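Local coordinates for OsmC-like protein (Jannaschia sp., PDB 3CJE) that probably detoxifies organic hydroperoxides, as an OsmC-like protein of the hydroperoxide resistance type, at residues A13-T18 with P61-F66; D93-V98 with D119-S124. All coordinates share one frame; numbering follows the deposited sequence. Where two conformers were deposited one is given.

Interaction 1: A13-T18 with P61-F66; sequences AEVVFT and PPLALF
L63 lays its CB over one face of the F17 ring, and this CH-pi contact is the centre of the packing between strand residues 13-18 and the start of helix 62-81. The CB lies 4.0 Å from the centroid of the F17 ring and 23° off the ring normal, displaced toward the rim, so that F17 CE1 is its nearest ring atom at 3.7 Å. With CG anti to its own carbonyl carbon (chi1 -83°), F17 carries the ring from the strand to the first turn of the helix. The side chains of F17 and L63 meet at about a right angle. Beyond CB, L63 CD1 reaches V15 CG1 at 3.9 Å and lies 4.0 Å from F17 CE1, so one leucine methyl touches both V15 and F17.

A64 comes in obliquely, its backbone N 3.8 Å from F17 CE2 and its CB 4.1 Å from the same atom. Only P61, the N-cap residue, fits more loosely, with its CG 4.2 Å from F17 CZ near the ring plane. Against this buried side stands the other side of the strand, where V16 turns away from the helix and E14 forms salt bridges with K37 and K114 at the partly exposed margin. V33 and M35 of strand 28-37 also touch F17, and L144 of the second subunit packs on L63. The segment axes come within 9.0 Å and cross at -43°, a spacing bridged mainly by apolar side chains. This is helix-on-sheet packing of an alpha+beta fold, here the long helix 62-81 against the antiparallel sheet of an OsmC-like dimer.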
loop_
_atom_site.group_PDB
_atom_site.type_symbol
_atom_site.label_atom_id
_atom_site.label_comp_id
_atom_site.label_asym_id
_atom_site.label_seq_id
_atom_site.Cartn_x
_atom_site.Cartn_y
_atom_site.Cartn_z
ATOM N N ALA A 13 -6.914 12.126 -16.822
ATOM C CA ALA A 13 -6.712 10.709 -17.099
ATOM C C ALA A 13 -6.567 10.029 -15.765
ATOM O O ALA A 13 -5.688 10.402 -14.984
ATOM C CB ALA A 13 -5.503 10.499 -17.909
ATOM N N GLU A 14 -7.420 9.041 -15.529
ATOM C CA GLU A 14 -7.530 8.390 -14.232
ATOM C C GLU A 14 -7.113 6.930 -14.241
ATOM O O GLU A 14 -7.334 6.188 -15.215
ATOM C CB GLU A 14 -8.973 8.454 -13.736
ATOM C CG GLU A 14 -9.439 9.843 -13.387
ATOM C CD GLU A 14 -10.854 9.879 -12.803
ATOM O OE1 GLU A 14 -11.611 8.873 -12.929
ATOM O OE2 GLU A 14 -11.150 10.928 -12.212
ATOM N N VAL A 15 -6.604 6.506 -13.089
ATOM C CA VAL A 15 -6.439 5.113 -12.750
ATOM C C VAL A 15 -7.349 4.897 -11.540
ATOM O O VAL A 15 -7.295 5.674 -10.586
ATOM C CB VAL A 15 -4.952 4.720 -12.444
ATOM C CG1 VAL A 15 -4.903 3.266 -11.867
ATOM C CG2 VAL A 15 -4.065 4.883 -13.699
ATOM N N VAL A 16 -8.225 3.888 -11.596
ATOM C CA VAL A 16 -9.260 3.670 -10.565
ATOM C C VAL A 16 -9.197 2.212 -10.179
ATOM O O VAL A 16 -9.292 1.345 -11.023
ATOM C CB VAL A 16 -10.700 4.009 -11.043
ATOM C CG1 VAL A 16 -11.706 3.724 -9.953
ATOM C CG2 VAL A 16 -10.775 5.479 -11.522
ATOM N N PHE A 17 -9.021 1.962 -8.882
ATOM C CA PHE A 17 -9.138 0.629 -8.316
ATOM C C PHE A 17 -10.223 0.615 -7.257
ATOM O O PHE A 17 -10.443 1.598 -6.539
ATOM C CB PHE A 17 -7.827 0.178 -7.660
ATOM C CG PHE A 17 -6.818 -0.392 -8.616
ATOM C CD1 PHE A 17 -6.117 0.420 -9.474
ATOM C CD2 PHE A 17 -6.578 -1.765 -8.680
ATOM C CE1 PHE A 17 -5.164 -0.129 -10.366
ATOM C CE2 PHE A 17 -5.600 -2.290 -9.575
ATOM C CZ PHE A 17 -4.924 -1.478 -10.391
ATOM N N THR A 18 -10.878 -0.530 -7.169
ATOM C CA THR A 18 -11.780 -0.810 -6.075
ATOM C C THR A 18 -11.405 -2.105 -5.361
ATOM O O THR A 18 -10.726 -2.966 -5.916
ATOM C CB THR A 18 -13.217 -0.923 -6.557
ATOM O OG1 THR A 18 -13.379 -2.022 -7.485
ATOM C CG2 THR A 18 -13.666 0.399 -7.229
ATOM N N PRO A 61 -0.938 -6.423 -10.286
ATOM C CA PRO A 61 -0.147 -5.211 -10.346
ATOM C C PRO A 61 0.043 -4.578 -8.976
ATOM O O PRO A 61 -0.713 -4.836 -8.033
ATOM C CB PRO A 61 -0.968 -4.262 -11.238
ATOM C CG PRO A 61 -2.370 -4.722 -11.049
ATOM C CD PRO A 61 -2.312 -6.209 -10.781
ATOM N N PRO A 62 1.089 -3.750 -8.863
ATOM C CA PRO A 62 1.379 -3.145 -7.565
ATOM C C PRO A 62 0.211 -2.403 -6.910
ATOM O O PRO A 62 0.018 -2.478 -5.691
ATOM C CB PRO A 62 2.516 -2.165 -7.900
ATOM C CG PRO A 62 3.213 -2.765 -9.049
ATOM C CD PRO A 62 2.106 -3.395 -9.877
ATOM N N LEU A 63 -0.605 -1.675 -7.678
ATOM C CA LEU A 63 -1.686 -0.901 -7.040
ATOM C C LEU A 63 -2.754 -1.854 -6.469
ATOM O O LEU A 63 -3.511 -1.460 -5.551
ATOM C CB LEU A 63 -2.307 0.112 -8.003
ATOM C CG LEU A 63 -1.407 1.320 -8.334
ATOM C CD1 LEU A 63 -2.190 2.331 -9.204
ATOM C CD2 LEU A 63 -0.855 1.950 -7.114
ATOM N N ALA A 64 -2.871 -3.061 -7.040
ATOM C CA ALA A 64 -3.814 -4.066 -6.475
ATOM C C ALA A 64 -3.355 -4.478 -5.085
ATOM O O ALA A 64 -4.159 -4.611 -4.167
ATOM C CB ALA A 64 -3.953 -5.345 -7.386
ATOM N N LEU A 65 -2.049 -4.724 -4.935
ATOM C CA LEU A 65 -1.522 -5.049 -3.597
ATOM C C LEU A 65 -1.757 -3.875 -2.642
ATOM O O LEU A 65 -2.117 -4.084 -1.483
ATOM C CB LEU A 65 -0.054 -5.451 -3.675
ATOM C CG LEU A 65 0.311 -6.726 -4.424
ATOM C CD1 LEU A 65 1.836 -7.001 -4.212
ATOM C CD2 LEU A 65 -0.473 -7.894 -3.966
ATOM N N PHE A 66 -1.520 -2.628 -3.089
ATOM C CA PHE A 66 -1.745 -1.453 -2.240
ATOM C C PHE A 66 -3.193 -1.379 -1.731
ATOM O O PHE A 66 -3.439 -1.230 -0.542
ATOM C CB PHE A 66 -1.422 -0.167 -3.006
ATOM C CG PHE A 66 -1.843 1.057 -2.281
ATOM C CD1 PHE A 66 -1.167 1.492 -1.151
ATOM C CD2 PHE A 66 -3.004 1.746 -2.662
ATOM C CE1 PHE A 66 -1.604 2.639 -0.466
ATOM C CE2 PHE A 66 -3.425 2.898 -1.961
ATOM C CZ PHE A 66 -2.725 3.312 -0.865
#

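Interaction 2: D93-V98 with D119-S124; sequences DVECRV and DIILHS
D93 and I121 exchange two backbone hydrogen bonds, and E95 and D119 exchange two more, making two hydrogen-bonded pairs of an antiparallel hairpin. D93 N gives to I121 O at 3.1 Å and I121 N to D93 O at 2.8 Å; E95 N gives to D119 O at 2.9 Å, and D119 N returns to E95 O at 2.8 Å. Three of the four are nearly straight, with N-H...O angles of 170° or more, while I121 N to D93 O is more bent at 158°. V94 and I120 form the intervening non-hydrogen-bonded pair, and V94 CA adds a CA-H...O contact to D119 O at 3.4 Å. Their side chains meet loosely on the buried face, where M75 of helix 62-81 also touches V94.

On the other face a water donates to both E95 OE1 (2.6 Å) and D119 OD2 (2.7 Å), joining two carboxylates whose oxygens stay apart. D119 OD1 goes instead to R157 NE of the second subunit in a salt bridge, whereas D93 OD2 accepts from N20. Paired main-chain groups therefore set the register, while the water bridges the two carboxylates and R157 of the second subunit probably offsets part of their negative charge.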
loop_
_atom_site.group_PDB
_atom_site.type_symbol
_atom_site.label_atom_id
_atom_site.label_comp_id
_atom_site.label_asym_id
_atom_site.label_seq_id
_atom_site.Cartn_x
_atom_site.Cartn_y
_atom_site.Cartn_z
ATOM N N ASP A 93 -18.171 -6.179 5.838
ATOM C CA ASP A 93 -17.837 -5.882 4.447
ATOM C C ASP A 93 -17.340 -4.447 4.379
ATOM O O ASP A 93 -17.958 -3.535 4.945
ATOM C CB ASP A 93 -19.037 -6.023 3.541
ATOM C CG ASP A 93 -18.663 -5.963 2.078
ATOM O OD1 ASP A 93 -18.247 -4.885 1.592
ATOM O OD2 ASP A 93 -18.774 -7.028 1.424
ATOM N N VAL A 94 -16.201 -4.266 3.709
ATOM C CA VAL A 94 -15.601 -2.963 3.501
ATOM C C VAL A 94 -15.334 -2.766 2.037
ATOM O O VAL A 94 -14.704 -3.630 1.413
ATOM C CB VAL A 94 -14.304 -2.776 4.314
ATOM C CG1 VAL A 94 -13.582 -1.429 3.958
ATOM C CG2 VAL A 94 -14.628 -2.885 5.821
ATOM N N GLU A 95 -15.809 -1.646 1.498
ATOM C CA GLU A 95 -15.657 -1.322 0.069
ATOM C C GLU A 95 -14.748 -0.104 -0.013
ATOM O O GLU A 95 -14.987 0.898 0.649
ATOM C CB GLU A 95 -17.018 -0.995 -0.554
ATOM C CG GLU A 95 -18.080 -2.120 -0.430
ATOM C CD GLU A 95 -19.543 -1.771 -0.925
ATOM O OE1 GLU A 95 -20.282 -0.954 -0.295
ATOM O OE2 GLU A 95 -19.965 -2.385 -1.939
ATOM N N CYS A 96 -13.699 -0.179 -0.818
ATOM C CA CYS A 96 -12.718 0.899 -0.935
ATOM C C CYS A 96 -12.544 1.249 -2.418
ATOM O O CYS A 96 -12.448 0.341 -3.270
ATOM C CB CYS A 96 -11.394 0.455 -0.347
ATOM S SG CYS A 96 -10.052 1.631 -0.553
ATOM N N ARG A 97 -12.519 2.550 -2.718
ATOM C CA ARG A 97 -12.292 3.041 -4.066
ATOM C C ARG A 97 -11.210 4.086 -4.006
ATOM O O ARG A 97 -11.271 5.027 -3.185
ATOM C CB ARG A 97 -13.564 3.647 -4.671
ATOM C CG ARG A 97 -13.365 4.154 -6.075
ATOM C CD ARG A 97 -14.722 4.563 -6.639
ATOM N NE ARG A 97 -14.645 5.068 -7.986
ATOM C CZ ARG A 97 -14.556 6.351 -8.306
ATOM N NH1 ARG A 97 -14.509 7.310 -7.371
ATOM N NH2 ARG A 97 -14.503 6.677 -9.591
ATOM N N VAL A 98 -10.178 3.909 -4.814
ATOM C CA VAL A 98 -9.079 4.852 -4.880
ATOM C C VAL A 98 -8.905 5.311 -6.339
ATOM O O VAL A 98 -8.906 4.494 -7.256
ATOM C CB VAL A 98 -7.757 4.273 -4.327
ATOM C CG1 VAL A 98 -6.648 5.355 -4.311
ATOM C CG2 VAL A 98 -7.968 3.703 -2.894
ATOM N N ASP A 119 -16.209 2.642 2.490
ATOM C CA ASP A 119 -17.597 2.427 2.969
ATOM C C ASP A 119 -17.624 1.137 3.775
ATOM O O ASP A 119 -17.172 0.087 3.317
ATOM C CB ASP A 119 -18.548 2.292 1.809
ATOM C CG ASP A 119 -18.787 3.617 1.081
ATOM O OD1 ASP A 119 -18.448 4.688 1.596
ATOM O OD2 ASP A 119 -19.404 3.561 -0.008
ATOM N N ILE A 120 -18.201 1.211 4.963
ATOM C CA ILE A 120 -18.101 0.143 5.925
ATOM C C ILE A 120 -19.504 -0.369 6.261
ATOM O O ILE A 120 -20.408 0.425 6.566
ATOM C CB ILE A 120 -17.403 0.673 7.168
ATOM C CG1 ILE A 120 -15.938 1.056 6.866
ATOM C CG2 ILE A 120 -17.483 -0.388 8.290
ATOM C CD1 ILE A 120 -15.296 1.999 7.832
ATOM N N ILE A 121 -19.671 -1.692 6.201
ATOM C CA ILE A 121 -20.927 -2.375 6.542
ATOM C C ILE A 121 -20.679 -3.337 7.694
ATOM O O ILE A 121 -19.963 -4.359 7.551
ATOM C CB ILE A 121 -21.520 -3.149 5.341
ATOM C CG1 ILE A 121 -21.656 -2.203 4.150
ATOM C CG2 ILE A 121 -22.854 -3.785 5.769
ATOM C CD1 ILE A 121 -22.078 -2.923 2.839
ATOM N N LEU A 122 -21.252 -2.991 8.847
ATOM C CA LEU A 122 -21.011 -3.752 10.080
ATOM C C LEU A 122 -22.054 -4.798 10.447
ATOM O O LEU A 122 -21.755 -5.694 11.283
ATOM C CB LEU A 122 -20.840 -2.800 11.280
ATOM C CG LEU A 122 -19.754 -1.739 11.241
ATOM C CD1 LEU A 122 -19.723 -0.862 12.513
ATOM C CD2 LEU A 122 -18.322 -2.416 11.017
ATOM N N HIS A 123 -23.282 -4.654 9.937
ATOM C CA HIS A 123 -24.405 -5.515 10.340
ATOM C C HIS A 123 -24.482 -5.601 11.863
ATOM O O HIS A 123 -24.595 -6.682 12.430
ATOM C CB HIS A 123 -24.319 -6.918 9.740
ATOM C CG HIS A 123 -24.192 -6.932 8.255
ATOM N ND1 HIS A 123 -23.026 -7.296 7.616
ATOM C CD2 HIS A 123 -25.079 -6.614 7.280
ATOM C CE1 HIS A 123 -23.206 -7.224 6.308
ATOM N NE2 HIS A 123 -24.434 -6.809 6.076
ATOM N N SER A 124 -24.421 -4.454 12.527
ATOM C CA SER A 124 -24.309 -4.400 13.968
ATOM C C SER A 124 -25.647 -4.105 14.622
ATOM O O SER A 124 -26.396 -3.283 14.116
ATOM C CB SER A 124 -23.342 -3.252 14.331
ATOM O OG SER A 124 -23.358 -2.928 15.718
HETATM O O HOH W 1 -20.361 1.400 -1.343
#

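Overall arrangement
Interaction 1 is buried and apolar, joining helix 62-81 to the sheet through side chains, whereas interaction 2 is partly buried and joins two adjacent strands within the sheet mainly through backbone polar groups. The two meet along neighbouring strands: F17 O lies 2.9 Å from V98 N, a probable hydrogen bond, although the centres of the two contacts are about 18 Å apart. The same helix lies against both, with its first turn facing F17 in interaction 1 and residues farther along touching V94 and C96 of 93-98. Both also reach the second subunit, interaction 1 by side-chain packing, largely apolar, and interaction 2 by pairing D119 with R157 of that subunit and by continuing the sheet across the interface.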